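Local coordinates for erythrocyte membrane protein 1 (Plasmodium falciparum, PDB 6S8T) that belongs to the PfEMP1 adhesins and, through this DBLbeta domain, binds human ICAM-1, helping malaria-infected erythrocytes to cytoadhere, at residues Q22-A27 against T285-Y290; G46-N51 against H67-R72; L147-D152 against R262-E267. All blocks are in the same frame, centred on the assembly; numbering follows the deposited sequence. Where two conformers were deposited one is given.

Contact 1 (Q22-A27 against T285-Y290); sequences QMHEDA and TPLDDY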
loop_
_atom_site.group_PDB
_atom_site.type_symbol
_atom_site.label_atom_id
_atom_site.label_comp_id
_atom_site.label_asym_id
_atom_site.label_seq_id
_atom_site.Cartn_x
_atom_site.Cartn_y
_atom_site.Cartn_z
ATOM N N GLN A 22 12.416 -13.894 -3.911
ATOM C CA GLN A 22 13.639 -14.229 -3.186
ATOM C C GLN A 22 13.508 -13.903 -1.702
ATOM O O GLN A 22 13.960 -14.677 -0.850
ATOM C CB GLN A 22 14.832 -13.491 -3.796
ATOM C CG GLN A 22 16.145 -13.694 -3.053
ATOM C CD GLN A 22 17.283 -12.907 -3.669
ATOM O OE1 GLN A 22 17.271 -12.611 -4.864
ATOM N NE2 GLN A 22 18.268 -12.549 -2.853
ATOM N N MET A 23 12.894 -12.763 -1.374
ATOM C CA MET A 23 12.675 -12.417 0.027
ATOM C C MET A 23 11.751 -13.421 0.713
ATOM O O MET A 23 11.948 -13.733 1.893
ATOM C CB MET A 23 12.107 -10.997 0.137
ATOM C CG MET A 23 12.995 -9.905 -0.458
ATOM S SD MET A 23 14.572 -9.699 0.403
ATOM C CE MET A 23 15.359 -8.461 -0.626
ATOM N N HIS A 24 10.746 -13.933 -0.008
ATOM C CA HIS A 24 9.840 -14.928 0.564
ATOM C C HIS A 24 10.566 -16.226 0.894
ATOM O O HIS A 24 10.329 -16.826 1.950
ATOM C CB HIS A 24 8.685 -15.207 -0.397
ATOM C CG HIS A 24 7.876 -16.417 -0.035
ATOM N ND1 HIS A 24 7.171 -16.519 1.145
ATOM C CD2 HIS A 24 7.657 -17.576 -0.703
ATOM C CE1 HIS A 24 6.554 -17.688 1.190
ATOM N NE2 HIS A 24 6.833 -18.348 0.080
ATOM N N GLU A 25 11.444 -16.683 -0.002
ATOM C CA GLU A 25 12.184 -17.914 0.254
ATOM C C GLU A 25 13.092 -17.766 1.467
ATOM O O GLU A 25 13.177 -18.674 2.301
ATOM C CB GLU A 25 12.997 -18.309 -0.979
ATOM C CG GLU A 25 12.162 -18.618 -2.214
ATOM C CD GLU A 25 11.146 -19.719 -1.974
ATOM O OE1 GLU A 25 9.955 -19.511 -2.288
ATOM O OE2 GLU A 25 11.537 -20.791 -1.467
ATOM N N ASP A 26 13.770 -16.621 1.587
ATOM C CA ASP A 26 14.662 -16.398 2.722
ATOM C C ASP A 26 13.897 -16.406 4.040
ATOM O O ASP A 26 14.369 -16.964 5.038
ATOM C CB ASP A 26 15.412 -15.077 2.544
ATOM C CG ASP A 26 16.344 -15.089 1.345
ATOM O OD1 ASP A 26 16.497 -16.157 0.713
ATOM O OD2 ASP A 26 16.922 -14.025 1.032
ATOM N N ALA A 27 12.713 -15.785 4.065
ATOM C CA ALA A 27 11.899 -15.793 5.276
ATOM C C ALA A 27 11.397 -17.193 5.600
ATOM O O ALA A 27 11.305 -17.563 6.776
ATOM C CB ALA A 27 10.722 -14.827 5.126
ATOM N N THR A 285 -0.807 -17.308 -3.872
ATOM C CA THR A 285 -0.687 -16.242 -2.886
ATOM C C THR A 285 0.207 -15.148 -3.461
ATOM O O THR A 285 1.305 -15.446 -3.961
ATOM C CB THR A 285 -0.103 -16.764 -1.567
ATOM O OG1 THR A 285 -0.867 -17.888 -1.115
ATOM C CG2 THR A 285 -0.127 -15.678 -0.502
ATOM N N PRO A 286 -0.214 -13.886 -3.413
ATOM C CA PRO A 286 0.615 -12.810 -3.965
ATOM C C PRO A 286 1.850 -12.556 -3.115
ATOM O O PRO A 286 1.924 -12.932 -1.942
ATOM C CB PRO A 286 -0.324 -11.600 -3.958
ATOM C CG PRO A 286 -1.302 -11.896 -2.877
ATOM C CD PRO A 286 -1.502 -13.384 -2.906
ATOM N N LEU A 287 2.832 -11.897 -3.732
ATOM C CA LEU A 287 4.112 -11.616 -3.094
ATOM C C LEU A 287 4.264 -10.147 -2.716
ATOM O O LEU A 287 5.378 -9.702 -2.415
ATOM C CB LEU A 287 5.259 -12.052 -4.005
ATOM C CG LEU A 287 5.406 -13.559 -4.221
ATOM C CD1 LEU A 287 6.431 -13.842 -5.305
ATOM C CD2 LEU A 287 5.795 -14.245 -2.920
ATOM N N ASP A 288 3.164 -9.388 -2.719
ATOM C CA ASP A 288 3.237 -7.961 -2.414
ATOM C C ASP A 288 3.737 -7.707 -0.996
ATOM O O ASP A 288 4.360 -6.672 -0.734
ATOM C CB ASP A 288 1.864 -7.313 -2.617
ATOM C CG ASP A 288 1.342 -7.463 -4.045
ATOM O OD1 ASP A 288 1.084 -8.608 -4.478
ATOM O OD2 ASP A 288 1.183 -6.431 -4.732
ATOM N N ASP A 289 3.480 -8.632 -0.071
ATOM C CA ASP A 289 3.890 -8.425 1.314
ATOM C C ASP A 289 5.405 -8.505 1.522
ATOM O O ASP A 289 5.854 -8.315 2.658
ATOM C CB ASP A 289 3.177 -9.425 2.230
ATOM C CG ASP A 289 3.327 -10.866 1.766
ATOM O OD1 ASP A 289 3.445 -11.101 0.543
ATOM O OD2 ASP A 289 3.312 -11.768 2.635
ATOM N N TYR A 290 6.204 -8.761 0.484
ATOM C CA TYR A 290 7.658 -8.718 0.609
ATOM C C TYR A 290 8.285 -7.525 -0.095
ATOM O O TYR A 290 9.515 -7.408 -0.113
ATOM C CB TYR A 290 8.284 -10.012 0.083
ATOM C CG TYR A 290 7.819 -11.230 0.832
ATOM C CD1 TYR A 290 8.424 -11.615 2.023
ATOM C CD2 TYR A 290 6.757 -11.985 0.361
ATOM C CE1 TYR A 290 7.987 -12.729 2.713
ATOM C CE2 TYR A 290 6.314 -13.094 1.039
ATOM C CZ TYR A 290 6.931 -13.465 2.212
ATOM O OH TYR A 290 6.482 -14.578 2.879
#

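Contact 2 (G46-N51 against H67-R72); sequences GIYKKN and HSNDSR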
loop_
_atom_site.group_PDB
_atom_site.type_symbol
_atom_site.label_atom_id
_atom_site.label_comp_id
_atom_site.label_asym_id
_atom_site.label_seq_id
_atom_site.Cartn_x
_atom_site.Cartn_y
_atom_site.Cartn_z
ATOM N N GLY A 46 -9.572 -21.674 18.021
ATOM C CA GLY A 46 -9.542 -20.574 18.958
ATOM C C GLY A 46 -10.844 -20.451 19.740
ATOM O O GLY A 46 -11.860 -21.058 19.413
ATOM N N ILE A 47 -10.789 -19.645 20.797
ATOM C CA ILE A 47 -11.941 -19.362 21.645
ATOM C C ILE A 47 -12.225 -17.868 21.575
ATOM O O ILE A 47 -11.318 -17.051 21.776
ATOM C CB ILE A 47 -11.707 -19.812 23.098
ATOM C CG1 ILE A 47 -11.505 -21.327 23.158
ATOM C CG2 ILE A 47 -12.870 -19.383 23.980
ATOM C CD1 ILE A 47 -11.390 -21.880 24.567
ATOM N N TYR A 48 -13.477 -17.516 21.288
ATOM C CA TYR A 48 -13.870 -16.132 21.049
ATOM C C TYR A 48 -15.025 -15.778 21.972
ATOM O O TYR A 48 -16.056 -16.461 21.965
ATOM C CB TYR A 48 -14.259 -15.922 19.582
ATOM C CG TYR A 48 -13.225 -16.441 18.603
ATOM C CD1 TYR A 48 -12.122 -15.670 18.253
ATOM C CD2 TYR A 48 -13.348 -17.704 18.033
ATOM C CE1 TYR A 48 -11.172 -16.142 17.363
ATOM C CE2 TYR A 48 -12.402 -18.185 17.142
ATOM C CZ TYR A 48 -11.316 -17.399 16.811
ATOM O OH TYR A 48 -10.373 -17.869 15.924
ATOM N N LYS A 49 -14.849 -14.718 22.763
ATOM C CA LYS A 49 -15.861 -14.255 23.715
ATOM C C LYS A 49 -16.257 -15.355 24.697
ATOM O O LYS A 49 -17.391 -15.391 25.183
ATOM C CB LYS A 49 -17.095 -13.708 22.990
ATOM C CG LYS A 49 -16.793 -12.537 22.075
ATOM C CD LYS A 49 -18.012 -12.111 21.279
ATOM C CE LYS A 49 -17.657 -10.987 20.315
ATOM N NZ LYS A 49 -18.812 -10.576 19.473
ATOM N N LYS A 50 -15.317 -16.257 24.986
ATOM C CA LYS A 50 -15.506 -17.354 25.935
ATOM C C LYS A 50 -16.705 -18.224 25.544
ATOM O O LYS A 50 -17.658 -18.403 26.305
ATOM C CB LYS A 50 -15.642 -16.819 27.364
ATOM C CG LYS A 50 -14.429 -16.032 27.839
ATOM C CD LYS A 50 -14.612 -15.522 29.259
ATOM C CE LYS A 50 -13.384 -14.757 29.728
ATOM N NZ LYS A 50 -13.568 -14.187 31.092
ATOM N N ASN A 51 -16.634 -18.770 24.332
ATOM C CA ASN A 51 -17.637 -19.693 23.809
ATOM C C ASN A 51 -16.983 -21.062 23.668
ATOM O O ASN A 51 -16.161 -21.275 22.768
ATOM C CB ASN A 51 -18.193 -19.202 22.472
ATOM C CG ASN A 51 -19.341 -20.055 21.969
ATOM O OD1 ASN A 51 -20.117 -20.598 22.754
ATOM N ND2 ASN A 51 -19.452 -20.181 20.651
ATOM N N HIS A 67 -17.081 -14.659 15.750
ATOM C CA HIS A 67 -15.746 -15.256 15.806
ATOM C C HIS A 67 -14.664 -14.191 15.960
ATOM O O HIS A 67 -13.654 -14.192 15.259
ATOM C CB HIS A 67 -15.507 -16.106 14.563
ATOM C CG HIS A 67 -16.548 -17.160 14.347
ATOM N ND1 HIS A 67 -17.784 -16.884 13.804
ATOM C CD2 HIS A 67 -16.541 -18.487 14.613
ATOM C CE1 HIS A 67 -18.492 -17.997 13.738
ATOM N NE2 HIS A 67 -17.761 -18.984 14.223
ATOM N N SER A 68 -14.878 -13.273 16.899
ATOM C CA SER A 68 -13.973 -12.159 17.130
ATOM C C SER A 68 -13.860 -11.896 18.623
ATOM O O SER A 68 -14.789 -12.167 19.388
ATOM C CB SER A 68 -14.453 -10.891 16.409
ATOM O OG SER A 68 -13.734 -9.750 16.842
ATOM N N ASN A 69 -12.708 -11.361 19.031
ATOM C CA ASN A 69 -12.464 -10.973 20.414
ATOM C C ASN A 69 -12.507 -9.461 20.607
ATOM O O ASN A 69 -11.882 -8.935 21.533
ATOM C CB ASN A 69 -11.130 -11.537 20.903
ATOM C CG ASN A 69 -11.249 -12.964 21.406
ATOM O OD1 ASN A 69 -12.273 -13.353 21.964
ATOM N ND2 ASN A 69 -10.194 -13.751 21.217
ATOM N N ASP A 70 -13.222 -8.753 19.734
ATOM C CA ASP A 70 -13.514 -7.344 19.961
ATOM C C ASP A 70 -14.303 -7.194 21.256
ATOM O O ASP A 70 -15.332 -7.848 21.451
ATOM C CB ASP A 70 -14.301 -6.777 18.775
ATOM C CG ASP A 70 -14.403 -5.255 18.793
ATOM O OD1 ASP A 70 -14.467 -4.651 19.883
ATOM O OD2 ASP A 70 -14.427 -4.658 17.697
ATOM N N SER A 71 -13.812 -6.329 22.146
ATOM C CA SER A 71 -14.383 -6.151 23.475
ATOM C C SER A 71 -15.540 -5.160 23.497
ATOM O O SER A 71 -15.723 -4.458 24.499
ATOM C CB SER A 71 -13.297 -5.709 24.455
ATOM O OG SER A 71 -12.834 -4.409 24.134
ATOM N N ARG A 72 -16.327 -5.084 22.428
ATOM C CA ARG A 72 -17.446 -4.159 22.348
ATOM C C ARG A 72 -18.734 -4.913 22.034
ATOM O O ARG A 72 -18.714 -6.072 21.609
ATOM C CB ARG A 72 -17.194 -3.072 21.295
ATOM C CG ARG A 72 -16.057 -2.130 21.655
ATOM C CD ARG A 72 -15.726 -1.190 20.509
ATOM N NE ARG A 72 -15.304 -1.913 19.312
ATOM C CZ ARG A 72 -14.928 -1.328 18.179
ATOM N NH1 ARG A 72 -14.922 -0.005 18.083
ATOM N NH2 ARG A 72 -14.559 -2.064 17.140
#

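Contact 3 (L147-D152 against R262-E267); sequences LAAKMD and RAMQCE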
loop_
_atom_site.group_PDB
_atom_site.type_symbol
_atom_site.label_atom_id
_atom_site.label_comp_id
_atom_site.label_asym_id
_atom_site.label_seq_id
_atom_site.Cartn_x
_atom_site.Cartn_y
_atom_site.Cartn_z
ATOM N N LEU A 147 -10.865 -12.205 9.961
ATOM C CA LEU A 147 -12.083 -11.403 9.921
ATOM C C LEU A 147 -11.807 -10.018 9.352
ATOM O O LEU A 147 -12.579 -9.514 8.527
ATOM C CB LEU A 147 -12.696 -11.296 11.318
ATOM C CG LEU A 147 -13.950 -10.426 11.420
ATOM C CD1 LEU A 147 -15.119 -11.067 10.682
ATOM C CD2 LEU A 147 -14.313 -10.160 12.871
ATOM N N ALA A 148 -10.707 -9.389 9.773
ATOM C CA ALA A 148 -10.366 -8.073 9.247
ATOM C C ALA A 148 -10.034 -8.139 7.763
ATOM O O ALA A 148 -10.438 -7.260 6.992
ATOM C CB ALA A 148 -9.200 -7.476 10.036
ATOM N N ALA A 149 -9.317 -9.185 7.339
ATOM C CA ALA A 149 -8.942 -9.308 5.934
ATOM C C ALA A 149 -10.164 -9.491 5.040
ATOM O O ALA A 149 -10.229 -8.920 3.944
ATOM C CB ALA A 149 -7.966 -10.470 5.754
ATOM N N LYS A 150 -11.145 -10.279 5.488
ATOM C CA LYS A 150 -12.327 -10.528 4.665
ATOM C C LYS A 150 -13.220 -9.294 4.584
ATOM O O LYS A 150 -13.691 -8.929 3.500
ATOM C CB LYS A 150 -13.113 -11.720 5.209
ATOM C CG LYS A 150 -14.494 -11.881 4.578
ATOM C CD LYS A 150 -15.223 -13.108 5.099
ATOM C CE LYS A 150 -16.653 -13.158 4.589
ATOM N NZ LYS A 150 -17.454 -11.987 5.057
ATOM N N MET A 151 -13.468 -8.637 5.720
ATOM C CA MET A 151 -14.331 -7.459 5.708
ATOM C C MET A 151 -13.670 -6.280 5.005
ATOM O O MET A 151 -14.362 -5.469 4.382
ATOM C CB MET A 151 -14.728 -7.077 7.135
ATOM C CG MET A 151 -15.564 -8.132 7.849
ATOM S SD MET A 151 -16.202 -7.591 9.449
ATOM C CE MET A 151 -17.336 -6.297 8.951
ATOM N N ASP A 152 -12.340 -6.165 5.084
ATOM C CA ASP A 152 -11.675 -5.066 4.390
ATOM C C ASP A 152 -11.690 -5.287 2.881
ATOM O O ASP A 152 -11.862 -4.335 2.111
ATOM C CB ASP A 152 -10.240 -4.895 4.900
ATOM C CG ASP A 152 -9.591 -3.607 4.404
ATOM O OD1 ASP A 152 -10.125 -2.510 4.691
ATOM O OD2 ASP A 152 -8.543 -3.690 3.729
ATOM N N ARG A 262 -6.529 -16.400 1.805
ATOM C CA ARG A 262 -7.720 -17.184 1.495
ATOM C C ARG A 262 -8.983 -16.476 1.969
ATOM O O ARG A 262 -10.033 -16.559 1.320
ATOM C CB ARG A 262 -7.617 -18.572 2.126
ATOM C CG ARG A 262 -6.965 -19.614 1.238
ATOM C CD ARG A 262 -6.857 -20.955 1.949
ATOM N NE ARG A 262 -8.096 -21.318 2.634
ATOM C CZ ARG A 262 -9.097 -21.989 2.073
ATOM N NH1 ARG A 262 -9.014 -22.374 0.807
ATOM N NH2 ARG A 262 -10.184 -22.275 2.777
ATOM N N ALA A 263 -8.901 -15.774 3.101
ATOM C CA ALA A 263 -10.055 -15.031 3.593
ATOM C C ALA A 263 -10.429 -13.897 2.649
ATOM O O ALA A 263 -11.612 -13.559 2.524
ATOM C CB ALA A 263 -9.772 -14.494 4.996
ATOM N N MET A 264 -9.440 -13.309 1.973
ATOM C CA MET A 264 -9.703 -12.279 0.977
ATOM C C MET A 264 -10.163 -12.860 -0.354
ATOM O O MET A 264 -10.863 -12.172 -1.108
ATOM C CB MET A 264 -8.452 -11.416 0.772
ATOM C CG MET A 264 -8.093 -10.550 1.977
ATOM S SD MET A 264 -6.607 -9.558 1.722
ATOM C CE MET A 264 -6.752 -8.356 3.041
ATOM N N GLN A 265 -9.798 -14.108 -0.656
ATOM C CA GLN A 265 -10.247 -14.733 -1.895
ATOM C C GLN A 265 -11.747 -15.001 -1.905
ATOM O O GLN A 265 -12.323 -15.176 -2.986
ATOM C CB GLN A 265 -9.491 -16.041 -2.139
ATOM C CG GLN A 265 -8.036 -15.865 -2.544
ATOM C CD GLN A 265 -7.341 -17.191 -2.814
ATOM O OE1 GLN A 265 -7.603 -18.192 -2.145
ATOM N NE2 GLN A 265 -6.455 -17.204 -3.804
ATOM N N CYS A 266 -12.392 -15.043 -0.734
ATOM C CA CYS A 266 -13.836 -15.260 -0.688
ATOM C C CYS A 266 -14.589 -14.168 -1.434
ATOM O O CYS A 266 -15.637 -14.432 -2.034
ATOM C CB CYS A 266 -14.319 -15.323 0.761
ATOM S SG CYS A 266 -13.671 -16.692 1.737
ATOM N N GLU A 267 -14.069 -12.942 -1.406
ATOM C CA GLU A 267 -14.719 -11.808 -2.047
ATOM C C GLU A 267 -14.214 -11.566 -3.464
ATOM O O GLU A 267 -14.994 -11.137 -4.323
ATOM C CB GLU A 267 -14.512 -10.547 -1.201
ATOM C CG GLU A 267 -14.883 -10.715 0.271
ATOM C CD GLU A 267 -16.370 -10.945 0.484
ATOM O OE1 GLU A 267 -17.171 -10.502 -0.367
ATOM O OE2 GLU A 267 -16.738 -11.574 1.501
#

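Contact 1 (Q22-A27 against T285-Y290)
A helix-on-loop contact near the surface of the domain brings His-24 of helix 16-32 against Tyr-290, which ends a short 3-10 turn in the link between helices 246-268 and 293-319. Tyr-290 supplies the main platform. The CB of His-24 sits over one face of the phenol, 3.7 Å from the ring centroid, a CH-pi contact offset toward the rim. From there the imidazole reaches the phenol oxygen: CG lies anti to the backbone N (chi1 167°), which carries the ring past the rim, and ND1 donates to Tyr-290 OH at 2.7 Å with an N-H...O angle of 159°. The hydroxyl lies close to the imidazole plane, while the two rings stand at 59°, too oblique for a stack. One tyrosine thus offers both an apolar face and a polar end, and histidine suits its place by pairing a methylene with an edge N-H.

Tyr-290 OH is also hydrogen-bonded to Glu-254 of helix 246-268; the hydroxyl is thus held by two partners, and the nearby carboxylate would probably polarise it. Apolar contacts flank the pair. Met-23 CB meets Tyr-290 CB at 3.9 Å, Ala-27 CB approaches Tyr-290 CE1 at 4.2 Å, and Leu-287 CD2 lies 4.0 Å from His-24 CB. The thioether of Met-23 turns instead to helix 388-402. Helix 16-32 is thereby packed across an interhelical link of the Duffy-binding-like fold, a largely helical, disulfide-linked architecture.

Contact 2 (G46-N51 against H67-R72)
Neither segment forms a regular helix or strand; the two irregular chains come closest at Tyr-48 and Asn-69, whose CA atoms lie 5.4 Å apart. Lys-49 N donates to the side-chain oxygen Asn-69 OD1 at 3.0 Å, with an N-H...O angle of 162° and the donor almost in line with the C=O bond. Asparagine suits this place because its short amide can stand in for a backbone carbonyl. Its ND2 lies 3.5 Å from Ile-47 O. Within 67-72, Ser-68 OG accepts from Asp-70 N at 3.1 Å, an ST turn that bends the chain around Asn-69. Asp-144 of helix 137-163 binds both Ser-68 OG and Asn-69 N, fixing this non-regular part of the DBL domain against its helical body.

Across the contact, the Tyr-48 ring has the carbonyl oxygen of His-67 over one face, 3.7 Å from CD1, while its hydroxyl is hydrogen-bonded to Ala-43 O. The extended chain of Lys-49 runs past Ser-68 O, which lies 3.2 Å from CE, so its methylenes cover the backbone. Farther along, Arg-72 grips Asp-70 side-on: NE hydrogen-bonds to OD1, and NH2 forms a salt bridge to OD2 at 2.7 Å.

Contact 3 (L147-D152 against R262-E267)
Ala-149 and Met-264 make the apolar heart of this helix pair. Met-264 CE lies 3.6 Å from Ala-149 CB, and Met-264 CG comes to 3.3 Å from Ala-149 O. With CG anti to its own carbonyl carbon (chi1 -68°) and the chain extended beyond it, Met-264 carries its CE across the opposite helix at Ala-149; an unbranched, flexible thioether suits such a narrow interface. Ala-149 CB and Ala-263 CB are 4.5 Å apart. Such small side chains allow close approach: the short axes pass 7.8 Å apart, nearly parallel at a crossing angle of -23°, and the CA atoms of Lys-150 and Met-264 are 4.9 Å apart.

At the border, Lys-150 CB lies 3.6 Å from Ala-263 O, and the aliphatic chain continues to meet Glu-267 at about a right angle. The bend at chi4 (-62°) turns NZ aside, leaving CE nearer to Glu-267 OE2 than the amine itself; NZ to OE2 is a long salt bridge of 3.7 Å. Glu-267 OE1 also lies close to like-charged Asp-154, which Lys-150 probably helps to offset.

In the next shell, Met-264 packs on Ser-185 and Phe-186 of helix 172-194, and Leu-189 of that helix touches Ala-149. The disulfide from Cys-266 to Cys-61 ties helix 246-268 to the irregular region that follows helix 16-32. The chemistry implies that close apolar packing holds the helices together, the long ion pair probably adding only a modest contribution.

Contacts 2 and 3 adjoin: their centres are 18 Å apart, and Ser-68 CB packs on Leu-147 CD2 at 3.6 Å, so the loop of 67-72 rests on the helix that supplies one half of contact 3. Along the chain these two are in series, and both are nested inside the loop that contact 1 closes. Contact 1 has its centre about 20 Å from that of contact 3, with nearest atoms about 6 Å apart, yet helix 246-268 connects them: it provides the 262-267 segment and, through Glu-254, a partner for Tyr-290. Contact 2 lies farther out, its centre about 31 Å from that of contact 1.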